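Local coordinates for uncharacterized protein (Bacteroides caccae, PDB 3NO2) that is of unknown function but folds as a six-bladed beta-propeller, a scaffold that in other proteins often carries a binding or catalytic site, at residues S3-L7 against I19-D23; E38-A44 against E78-I84; Y227-G233 against M267-I271. One frame throughout, in Å; residues are numbered along the deposited sequence.

Contact 1 (S3-L7 against I19-D23)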
loop_
_atom_site.group_PDB
_atom_site.type_symbol
_atom_site.label_atom_id
_atom_site.label_comp_id
_atom_site.label_asym_id
_atom_site.label_seq_id
_atom_site.Cartn_x
_atom_site.Cartn_y
_atom_site.Cartn_z
ATOM N N SER A 3 -20.332 -13.182 -8.269
ATOM C CA SER A 3 -20.796 -11.769 -8.110
ATOM C C SER A 3 -19.714 -10.807 -8.598
ATOM O O SER A 3 -18.538 -11.201 -8.703
ATOM C CB SER A 3 -21.125 -11.479 -6.644
ATOM N N PRO A 4 -20.096 -9.549 -8.894
ATOM C CA PRO A 4 -19.093 -8.539 -9.272
ATOM C C PRO A 4 -17.989 -8.434 -8.215
ATOM O O PRO A 4 -18.256 -8.535 -7.011
ATOM C CB PRO A 4 -19.895 -7.230 -9.341
ATOM C CG PRO A 4 -21.265 -7.658 -9.652
ATOM C CD PRO A 4 -21.447 -8.958 -8.862
ATOM N N GLN A 5 -16.782 -8.262 -8.696
ATOM C CA GLN A 5 -15.654 -7.960 -7.851
ATOM C C GLN A 5 -15.914 -6.623 -7.142
ATOM O O GLN A 5 -16.417 -5.670 -7.743
ATOM C CB GLN A 5 -14.393 -7.903 -8.719
ATOM C CG GLN A 5 -14.014 -9.272 -9.382
ATOM C CD GLN A 5 -13.140 -9.113 -10.639
ATOM O OE1 GLN A 5 -11.906 -9.040 -10.555
ATOM N NE2 GLN A 5 -13.779 -9.047 -11.807
ATOM N N HIS A 6 -15.562 -6.562 -5.865
ATOM C CA HIS A 6 -15.557 -5.327 -5.114
ATOM C C HIS A 6 -14.129 -5.013 -4.673
ATOM O O HIS A 6 -13.314 -5.908 -4.452
ATOM C CB HIS A 6 -16.481 -5.425 -3.900
ATOM C CG HIS A 6 -17.930 -5.409 -4.274
ATOM N ND1 HIS A 6 -18.535 -6.478 -4.905
ATOM C CD2 HIS A 6 -18.850 -4.428 -4.221
ATOM C CE1 HIS A 6 -19.797 -6.158 -5.159
ATOM N NE2 HIS A 6 -20.019 -4.924 -4.756
ATOM N N LEU A 7 -13.860 -3.713 -4.567
ATOM C CA LEU A 7 -12.519 -3.191 -4.284
ATOM C C LEU A 7 -12.588 -2.204 -3.147
ATOM O O LEU A 7 -13.295 -1.210 -3.213
ATOM C CB LEU A 7 -11.931 -2.511 -5.510
ATOM C CG LEU A 7 -11.794 -3.403 -6.725
ATOM C CD1 LEU A 7 -11.522 -2.534 -7.993
ATOM C CD2 LEU A 7 -10.747 -4.487 -6.566
ATOM N N ILE A 19 -15.699 1.218 -0.648
ATOM C CA ILE A 19 -15.763 -0.018 -1.406
ATOM C C ILE A 19 -16.477 0.280 -2.710
ATOM O O ILE A 19 -17.540 0.922 -2.730
ATOM C CB ILE A 19 -16.487 -1.160 -0.660
ATOM C CG1 ILE A 19 -15.702 -1.491 0.610
ATOM C CG2 ILE A 19 -16.639 -2.415 -1.583
ATOM C CD1 ILE A 19 -16.446 -2.396 1.605
ATOM N N ILE A 20 -15.847 -0.124 -3.809
ATOM C CA ILE A 20 -16.313 0.136 -5.169
ATOM C C ILE A 20 -16.685 -1.212 -5.800
ATOM O O ILE A 20 -15.948 -2.194 -5.723
ATOM C CB ILE A 20 -15.213 0.831 -5.963
ATOM C CG1 ILE A 20 -14.989 2.239 -5.362
ATOM C CG2 ILE A 20 -15.566 0.948 -7.464
ATOM C CD1 ILE A 20 -13.793 3.026 -5.926
ATOM N N ASN A 21 -17.852 -1.233 -6.444
ATOM C CA ASN A 21 -18.217 -2.341 -7.332
ATOM C C ASN A 21 -17.434 -2.162 -8.626
ATOM O O ASN A 21 -17.572 -1.142 -9.305
ATOM C CB ASN A 21 -19.736 -2.277 -7.592
ATOM C CG ASN A 21 -20.230 -3.314 -8.592
ATOM O OD1 ASN A 21 -19.594 -3.601 -9.591
ATOM N ND2 ASN A 21 -21.428 -3.891 -8.303
ATOM N N LYS A 22 -16.503 -3.062 -8.883
ATOM C CA LYS A 22 -15.584 -2.904 -10.012
ATOM C C LYS A 22 -16.332 -2.758 -11.358
ATOM O O LYS A 22 -15.957 -1.949 -12.203
ATOM C CB LYS A 22 -14.620 -4.064 -10.078
ATOM C CG LYS A 22 -13.593 -3.948 -11.197
ATOM C CD LYS A 22 -12.681 -5.165 -11.324
ATOM C CE LYS A 22 -11.661 -4.966 -12.408
ATOM N NZ LYS A 22 -10.757 -6.138 -12.544
ATOM N N ASP A 23 -17.361 -3.550 -11.535
ATOM C CA ASP A 23 -18.083 -3.609 -12.792
ATOM C C ASP A 23 -18.861 -2.345 -13.063
ATOM O O ASP A 23 -18.797 -1.810 -14.176
ATOM C CB ASP A 23 -19.064 -4.781 -12.783
ATOM C CG ASP A 23 -18.374 -6.142 -12.886
ATOM O OD1 ASP A 23 -17.153 -6.224 -13.166
ATOM O OD2 ASP A 23 -19.092 -7.144 -12.728
HETATM O O HOH W 1 -16.263 -8.398 -11.532
HETATM O O HOH W 2 -12.612 -8.003 -13.847
HETATM O O HOH W 3 -22.482 -3.903 -5.285
#
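Lys-22 lies alongside Gln-5, the two side chains pointing the same way. CG leaves Lys-22 anti to the backbone N (chi1 -178°) and the chain stays extended to its end. Its CB rests against the backbone O of Gln-5 and, 4.0 Å away, CD1 of Leu-7; CG keeps to that methyl, and CD packs on the amide end of Gln-5. NZ stands 3.7 Å from Gln-5 OE1, and water 2 bridges it to Gln-5 NE2. Its direct partners are Glu-248, by a salt bridge, and the hydroxyl of Tyr-227, while Trp-257 adds a cation-pi contact. At the backbone, Lys-22 N donates to Gln-5 O at 2.8 Å, continuing the antiparallel pairing in which Leu-7 and Ile-20 exchange two backbone bonds. On the sheet face carrying His-6 and Asn-21, CA of Asn-21 sits over the imidazole, 4.2 Å from the ring centroid. Water 3, in the ring plane, joins His-6 NE2 to Asn-21 ND2, while Asn-21 OD1 accepts from Thr-24 N. The contact spans the open end of the hairpin 6-10/16-21, with strand 26-32 beyond Ile-19, strand 270-274 beside His-6, and strand 255-259 of the adjacent blade packing on Leu-7 and Ile-20.

Contact 2 (E38-A44 against E78-I84)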
loop_
_atom_site.group_PDB
_atom_site.type_symbol
_atom_site.label_atom_id
_atom_site.label_comp_id
_atom_site.label_asym_id
_atom_site.label_seq_id
_atom_site.Cartn_x
_atom_site.Cartn_y
_atom_site.Cartn_z
ATOM N N GLU A 38 -4.543 10.195 7.809
ATOM C CA GLU A 38 -4.019 9.979 6.482
ATOM C C GLU A 38 -3.995 8.486 6.273
ATOM O O GLU A 38 -3.289 7.792 7.029
ATOM C CB GLU A 38 -2.600 10.535 6.310
ATOM C CG GLU A 38 -2.046 10.379 4.908
ATOM C CD GLU A 38 -0.577 10.604 4.733
ATOM O OE1 GLU A 38 0.212 10.562 5.711
ATOM O OE2 GLU A 38 -0.169 10.753 3.542
ATOM N N CYS A 39 -4.727 7.978 5.280
ATOM C CA CYS A 39 -4.812 6.552 4.990
ATOM C C CYS A 39 -4.056 6.187 3.734
ATOM O O CYS A 39 -4.431 6.575 2.626
ATOM C CB CYS A 39 -6.256 6.094 4.857
ATOM S SG CYS A 39 -6.404 4.362 4.401
ATOM N N ASN A 40 -2.944 5.465 3.934
ATOM C CA ASN A 40 -2.149 4.866 2.842
ATOM C C ASN A 40 -2.180 3.358 2.787
ATOM O O ASN A 40 -1.494 2.804 1.939
ATOM C CB ASN A 40 -0.700 5.366 2.903
ATOM C CG ASN A 40 -0.574 6.821 2.466
ATOM O OD1 ASN A 40 -0.890 7.152 1.286
ATOM N ND2 ASN A 40 -0.094 7.696 3.354
ATOM N N SER A 41 -2.953 2.717 3.665
ATOM C CA SER A 41 -3.114 1.277 3.685
ATOM C C SER A 41 -4.540 0.884 4.096
ATOM O O SER A 41 -5.012 1.246 5.176
ATOM C CB SER A 41 -2.180 0.628 4.708
ATOM O OG SER A 41 -0.811 0.793 4.286
ATOM N N VAL A 42 -5.187 0.107 3.213
ATOM C CA VAL A 42 -6.420 -0.616 3.495
ATOM C C VAL A 42 -6.225 -2.088 3.177
ATOM O O VAL A 42 -5.439 -2.438 2.289
ATOM C CB VAL A 42 -7.646 -0.074 2.711
ATOM C CG1 VAL A 42 -7.897 1.401 2.986
ATOM C CG2 VAL A 42 -7.540 -0.275 1.191
ATOM N N ALA A 43 -6.946 -2.961 3.864
ATOM C CA ALA A 43 -6.861 -4.400 3.629
ATOM C C ALA A 43 -8.157 -5.042 4.113
ATOM O O ALA A 43 -8.850 -4.508 4.970
ATOM C CB ALA A 43 -5.633 -5.000 4.359
ATOM N N ALA A 44 -8.508 -6.167 3.504
ATOM C CA ALA A 44 -9.702 -6.954 3.862
ATOM C C ALA A 44 -9.300 -8.321 4.296
ATOM O O ALA A 44 -8.375 -8.933 3.746
ATOM C CB ALA A 44 -10.660 -7.052 2.682
ATOM N N GLU A 78 3.839 7.795 12.879
ATOM C CA GLU A 78 2.833 7.695 11.828
ATOM C C GLU A 78 2.611 6.238 11.478
ATOM O O GLU A 78 3.461 5.544 10.864
ATOM C CB GLU A 78 3.249 8.455 10.579
ATOM C CG GLU A 78 3.465 9.945 10.791
ATOM C CD GLU A 78 3.664 10.711 9.497
ATOM O OE1 GLU A 78 3.550 10.138 8.406
ATOM O OE2 GLU A 78 3.929 11.942 9.607
HETATM N N MSE A 79 1.418 5.733 11.790
HETATM C CA MSE A 79 1.018 4.390 11.414
HETATM C C MSE A 79 0.637 4.430 9.937
HETATM O O MSE A 79 -0.395 5.005 9.566
HETATM C CB MSE A 79 -0.199 3.975 12.247
HETATM C CG MSE A 79 -0.520 2.528 12.089
HETATM SE SE MSE A 79 0.543 1.305 13.180
HETATM C CE MSE A 79 -0.430 1.461 14.808
ATOM N N GLN A 80 1.442 3.776 9.106
ATOM C CA GLN A 80 1.282 3.842 7.664
ATOM C C GLN A 80 1.133 2.487 6.986
ATOM O O GLN A 80 0.703 2.474 5.837
ATOM C CB GLN A 80 2.432 4.594 7.005
ATOM C CG GLN A 80 2.538 6.063 7.394
ATOM C CD GLN A 80 1.586 6.987 6.691
ATOM O OE1 GLN A 80 0.711 6.574 5.959
ATOM N NE2 GLN A 80 1.733 8.277 6.959
ATOM N N THR A 81 1.477 1.376 7.650
ATOM C CA THR A 81 1.279 0.034 7.157
ATOM C C THR A 81 0.086 -0.600 7.827
ATOM O O THR A 81 -0.081 -0.492 9.035
ATOM C CB THR A 81 2.515 -0.838 7.486
ATOM O OG1 THR A 81 3.690 -0.362 6.811
ATOM C CG2 THR A 81 2.326 -2.309 7.130
ATOM N N ALA A 82 -0.708 -1.318 7.044
ATOM C CA ALA A 82 -1.806 -2.143 7.565
ATOM C C ALA A 82 -2.179 -3.161 6.476
ATOM O O ALA A 82 -2.796 -2.786 5.486
ATOM C CB ALA A 82 -2.977 -1.286 7.955
ATOM N N ARG A 83 -1.821 -4.426 6.650
ATOM C CA ARG A 83 -2.123 -5.483 5.681
ATOM C C ARG A 83 -2.533 -6.741 6.426
ATOM O O ARG A 83 -2.288 -6.900 7.618
ATOM C CB ARG A 83 -0.942 -5.758 4.749
ATOM C CG ARG A 83 0.254 -6.342 5.480
ATOM C CD ARG A 83 1.337 -6.800 4.549
ATOM N NE ARG A 83 1.940 -5.714 3.808
ATOM C CZ ARG A 83 1.790 -5.482 2.512
ATOM N NH1 ARG A 83 1.044 -6.274 1.763
ATOM N NH2 ARG A 83 2.441 -4.488 1.962
ATOM N N ILE A 84 -3.171 -7.655 5.700
ATOM C CA ILE A 84 -3.440 -9.006 6.175
ATOM C C ILE A 84 -2.434 -9.942 5.536
ATOM O O ILE A 84 -2.300 -9.986 4.290
ATOM C CB ILE A 84 -4.875 -9.410 5.867
ATOM C CG1 ILE A 84 -5.871 -8.462 6.539
ATOM C CG2 ILE A 84 -5.100 -10.899 6.249
ATOM C CD1 ILE A 84 -5.896 -8.472 8.077
HETATM O O HOH W 4 -1.817 5.523 6.596
HETATM O O HOH W 5 0.369 -1.731 4.190
HETATM O O HOH W 6 -2.682 -2.158 2.794
#
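The carboxamide of Gln-80 meets the carboxylate of Glu-38 almost perpendicularly, their planes 85° apart. NE2 keeps both its acceptors in its own amide plane: Glu-38 OE1 at 3.0 Å, approached from above the carboxylate plane, and Glu-78 OE1, approached on the anti side. The amide of Asn-40 lies beside that of Gln-80 and sends ND2 to Gln-80 OE1 over 2.9 Å, in a nearly straight bond that reaches the oxygen from a tilt out of the carbonyl plane. The same ND2 donates to Glu-38 OE2 from above the carboxylate. A bend at chi2 (-79°) turns the end of Gln-80 back toward 38-44. Gln-80 NE2 thus joins the two acidic groups, Glu-38 OE1 standing 4.3 Å from Glu-78 OE1, and Asn-40 adds a second grip on Glu-38; Glu-38 is also bonded to Ser-12 and Glu-78 to His-124. Glu-38 OE2 further binds a citrate, probably from the crystallisation liquor, which may mark a pocket here.

Farther along, Ser-41 OG donates to Gln-80 O at 2.7 Å. Water 5 links Ser-41 OG to Ala-82 N, and water 6 lies between the carbonyl oxygens of Val-42 and Ala-82, before Ala-43 CB packs on Ile-84 CG1 at 4.1 Å. Gln-80 and Thr-81 form a classic beta bulge opposite Ala-93. Strands 41-44 and 78-84 are the first strands of successive four-stranded blades, running nearly parallel (12°) with axes 5.5 Å apart near the propeller centre, while strands 50-53 and 90-95 flank them as the next strands of their respective blades.

Contact 3 (Y227-G233 against M267-I271)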
loop_
_atom_site.group_PDB
_atom_site.type_symbol
_atom_site.label_atom_id
_atom_site.label_comp_id
_atom_site.label_asym_id
_atom_site.label_seq_id
_atom_site.Cartn_x
_atom_site.Cartn_y
_atom_site.Cartn_z
ATOM N N TYR A 227 -3.198 -4.265 -10.578
ATOM C CA TYR A 227 -3.731 -2.945 -10.243
ATOM C C TYR A 227 -2.609 -2.017 -9.875
ATOM O O TYR A 227 -1.692 -2.407 -9.125
ATOM C CB TYR A 227 -4.726 -2.993 -9.074
ATOM C CG TYR A 227 -6.025 -3.725 -9.324
ATOM C CD1 TYR A 227 -6.873 -3.400 -10.356
ATOM C CD2 TYR A 227 -6.437 -4.709 -8.457
ATOM C CE1 TYR A 227 -8.059 -4.099 -10.556
ATOM C CE2 TYR A 227 -7.611 -5.405 -8.659
ATOM C CZ TYR A 227 -8.419 -5.092 -9.696
ATOM O OH TYR A 227 -9.630 -5.777 -9.893
ATOM N N ILE A 228 -2.696 -0.783 -10.359
ATOM C CA ILE A 228 -1.753 0.287 -10.022
ATOM C C ILE A 228 -2.567 1.460 -9.517
ATOM O O ILE A 228 -3.407 2.015 -10.230
ATOM C CB ILE A 228 -0.908 0.707 -11.230
ATOM C CG1 ILE A 228 -0.191 -0.480 -11.849
ATOM C CG2 ILE A 228 0.045 1.843 -10.822
ATOM C CD1 ILE A 228 0.472 -0.156 -13.207
ATOM N N CYS A 229 -2.291 1.888 -8.289
ATOM C CA CYS A 229 -2.853 3.079 -7.689
ATOM C C CYS A 229 -2.006 4.288 -8.153
ATOM O O CYS A 229 -0.824 4.376 -7.848
ATOM C CB CYS A 229 -2.890 3.007 -6.179
ATOM S SG CYS A 229 -3.891 1.644 -5.533
ATOM N N ASN A 230 -2.634 5.140 -8.959
ATOM C CA ASN A 230 -1.951 6.216 -9.672
ATOM C C ASN A 230 -2.229 7.555 -9.018
ATOM O O ASN A 230 -3.079 8.322 -9.454
ATOM C CB ASN A 230 -2.457 6.220 -11.125
ATOM C CG ASN A 230 -1.642 7.093 -12.039
ATOM O OD1 ASN A 230 -0.458 7.316 -11.783
ATOM N ND2 ASN A 230 -2.258 7.640 -13.101
ATOM N N TRP A 231 -1.537 7.810 -7.903
ATOM C CA TRP A 231 -1.903 8.876 -6.981
ATOM C C TRP A 231 -1.377 10.216 -7.504
ATOM O O TRP A 231 -0.183 10.354 -7.837
ATOM C CB TRP A 231 -1.329 8.524 -5.597
ATOM C CG TRP A 231 -1.742 9.451 -4.477
ATOM C CD1 TRP A 231 -2.897 9.402 -3.745
ATOM C CD2 TRP A 231 -1.002 10.551 -3.944
ATOM N NE1 TRP A 231 -2.918 10.387 -2.813
ATOM C CE2 TRP A 231 -1.766 11.102 -2.899
ATOM C CE3 TRP A 231 0.243 11.084 -4.216
ATOM C CZ2 TRP A 231 -1.322 12.169 -2.148
ATOM C CZ3 TRP A 231 0.690 12.186 -3.450
ATOM C CH2 TRP A 231 -0.087 12.701 -2.463
ATOM N N GLN A 232 -2.256 11.192 -7.537
ATOM C CA GLN A 232 -2.026 12.443 -8.244
ATOM C C GLN A 232 -1.755 13.652 -7.344
ATOM O O GLN A 232 -1.726 14.791 -7.831
ATOM C CB GLN A 232 -3.178 12.726 -9.210
ATOM C CG GLN A 232 -3.221 11.626 -10.313
ATOM C CD GLN A 232 -4.484 11.601 -11.118
ATOM O OE1 GLN A 232 -5.017 12.635 -11.498
ATOM N NE2 GLN A 232 -4.944 10.378 -11.445
ATOM N N GLY A 233 -1.471 13.439 -6.086
ATOM C CA GLY A 233 -1.359 14.552 -5.131
ATOM C C GLY A 233 -0.077 15.343 -5.193
ATOM O O GLY A 233 0.015 16.359 -4.476
HETATM N N MSE A 267 -8.415 10.629 -4.242
HETATM C CA MSE A 267 -7.102 10.150 -4.594
HETATM C C MSE A 267 -6.842 8.818 -3.903
HETATM O O MSE A 267 -7.062 8.665 -2.705
HETATM C CB MSE A 267 -6.063 11.164 -4.216
HETATM C CG MSE A 267 -6.262 12.511 -4.898
HETATM SE SE MSE A 267 -4.754 13.690 -4.790
HETATM C CE MSE A 267 -4.962 14.057 -2.984
ATOM N N ILE A 268 -6.484 7.807 -4.674
ATOM C CA ILE A 268 -6.293 6.439 -4.214
ATOM C C ILE A 268 -4.810 6.112 -4.177
ATOM O O ILE A 268 -4.077 6.250 -5.163
ATOM C CB ILE A 268 -7.035 5.474 -5.144
ATOM C CG1 ILE A 268 -8.547 5.694 -5.049
ATOM C CG2 ILE A 268 -6.678 4.007 -4.785
ATOM C CD1 ILE A 268 -9.364 4.938 -6.127
ATOM N N SER A 269 -4.336 5.631 -3.013
ATOM C CA SER A 269 -2.975 5.122 -2.875
ATOM C C SER A 269 -2.933 3.670 -2.430
ATOM O O SER A 269 -1.861 3.075 -2.430
ATOM C CB SER A 269 -2.104 5.966 -1.953
ATOM O OG SER A 269 -2.649 6.001 -0.647
ATOM N N THR A 270 -4.087 3.075 -2.091
ATOM C CA THR A 270 -4.146 1.720 -1.558
ATOM C C THR A 270 -5.427 1.038 -2.016
ATOM O O THR A 270 -6.482 1.672 -2.135
ATOM C CB THR A 270 -3.977 1.732 -0.015
ATOM O OG1 THR A 270 -4.095 0.412 0.541
ATOM C CG2 THR A 270 -4.972 2.646 0.694
ATOM N N ILE A 271 -5.329 -0.274 -2.203
ATOM C CA ILE A 271 -6.436 -1.100 -2.707
ATOM C C ILE A 271 -6.348 -2.496 -2.158
ATOM O O ILE A 271 -5.251 -3.018 -2.004
ATOM C CB ILE A 271 -6.414 -1.136 -4.250
ATOM C CG1 ILE A 271 -7.579 -1.902 -4.830
ATOM C CG2 ILE A 271 -5.096 -1.715 -4.789
ATOM C CD1 ILE A 271 -7.827 -1.598 -6.315
#
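Tyr-227 offers a ring face to Ile-271, whose CD1 lies 4.3 Å from the ring centroid and 22° off its normal, a CH-pi contact displaced toward the rim. CG1 of Ile-271 is anti to the backbone N (chi1 -177°), an orientation that carries CD1 out to the ring, and the two side chains cross at about a right angle. The tyrosine hydroxyl is bonded to Lys-22.

Cys-229, whose CA lies nearest that of Ser-269, fits its thiol between two branched side chains: SG is 3.6 Å from Ile-271 CG2 and 3.7 Å from Ile-268 CG2. Its CB rests against the carbonyl of Ile-268.

At Trp-231 the indole takes over the packing. Ile-268 O lies at its edge, in the ring plane, while Met-267, a selenomethionine, crosses it obliquely. Met-267 CB is 3.5 Å from Trp-231 NE1, and its SE stands over the face, 4.6 Å from the centroid of the five-membered ring, in a Met-aromatic contact. NE1 itself donates to the carbonyl of Ser-12.

After Gln-232, Gly-233 brings its backbone onto the indole, with N 3.4 Å above the ring plane, and its CA lies 3.5 Å from Met-267 SE.

No backbone pairing joins these segments, although they run in roughly opposed directions; the beta bulge of Ser-269 and Thr-270 faces Gly-10 in its own sheet. Tyr-227 OH and Trp-231 NE1 find their partners outside the two segments, so across this buried blade-to-blade seam the chemistry is that of shape-fitted apolar, sulfur and aromatic surfaces, consistent with dispersion carrying most of the attraction.

From the N terminus, contact 1 closes first, bringing 19-23 back on 3-7 within one hairpin. Contact 2 follows, each of its segments opening a successive blade, and contact 3 comes last, bringing the blade that contains 226-231 against strand 270-274. The three loops lie in series; none nests in or crosses another. Strand 270-274 pairs with 6-10, so the chain's end completes the sheet begun at its start and closes the propeller ring. Contact 3 touches both others: Tyr-227 OH meets Lys-22 NZ, and Ser-269 OG and Thr-270 OG1 reach Asn-40 OD1 and Val-42 N. Contacts 1 and 2 do not touch, their nearest atoms about 7 Å apart.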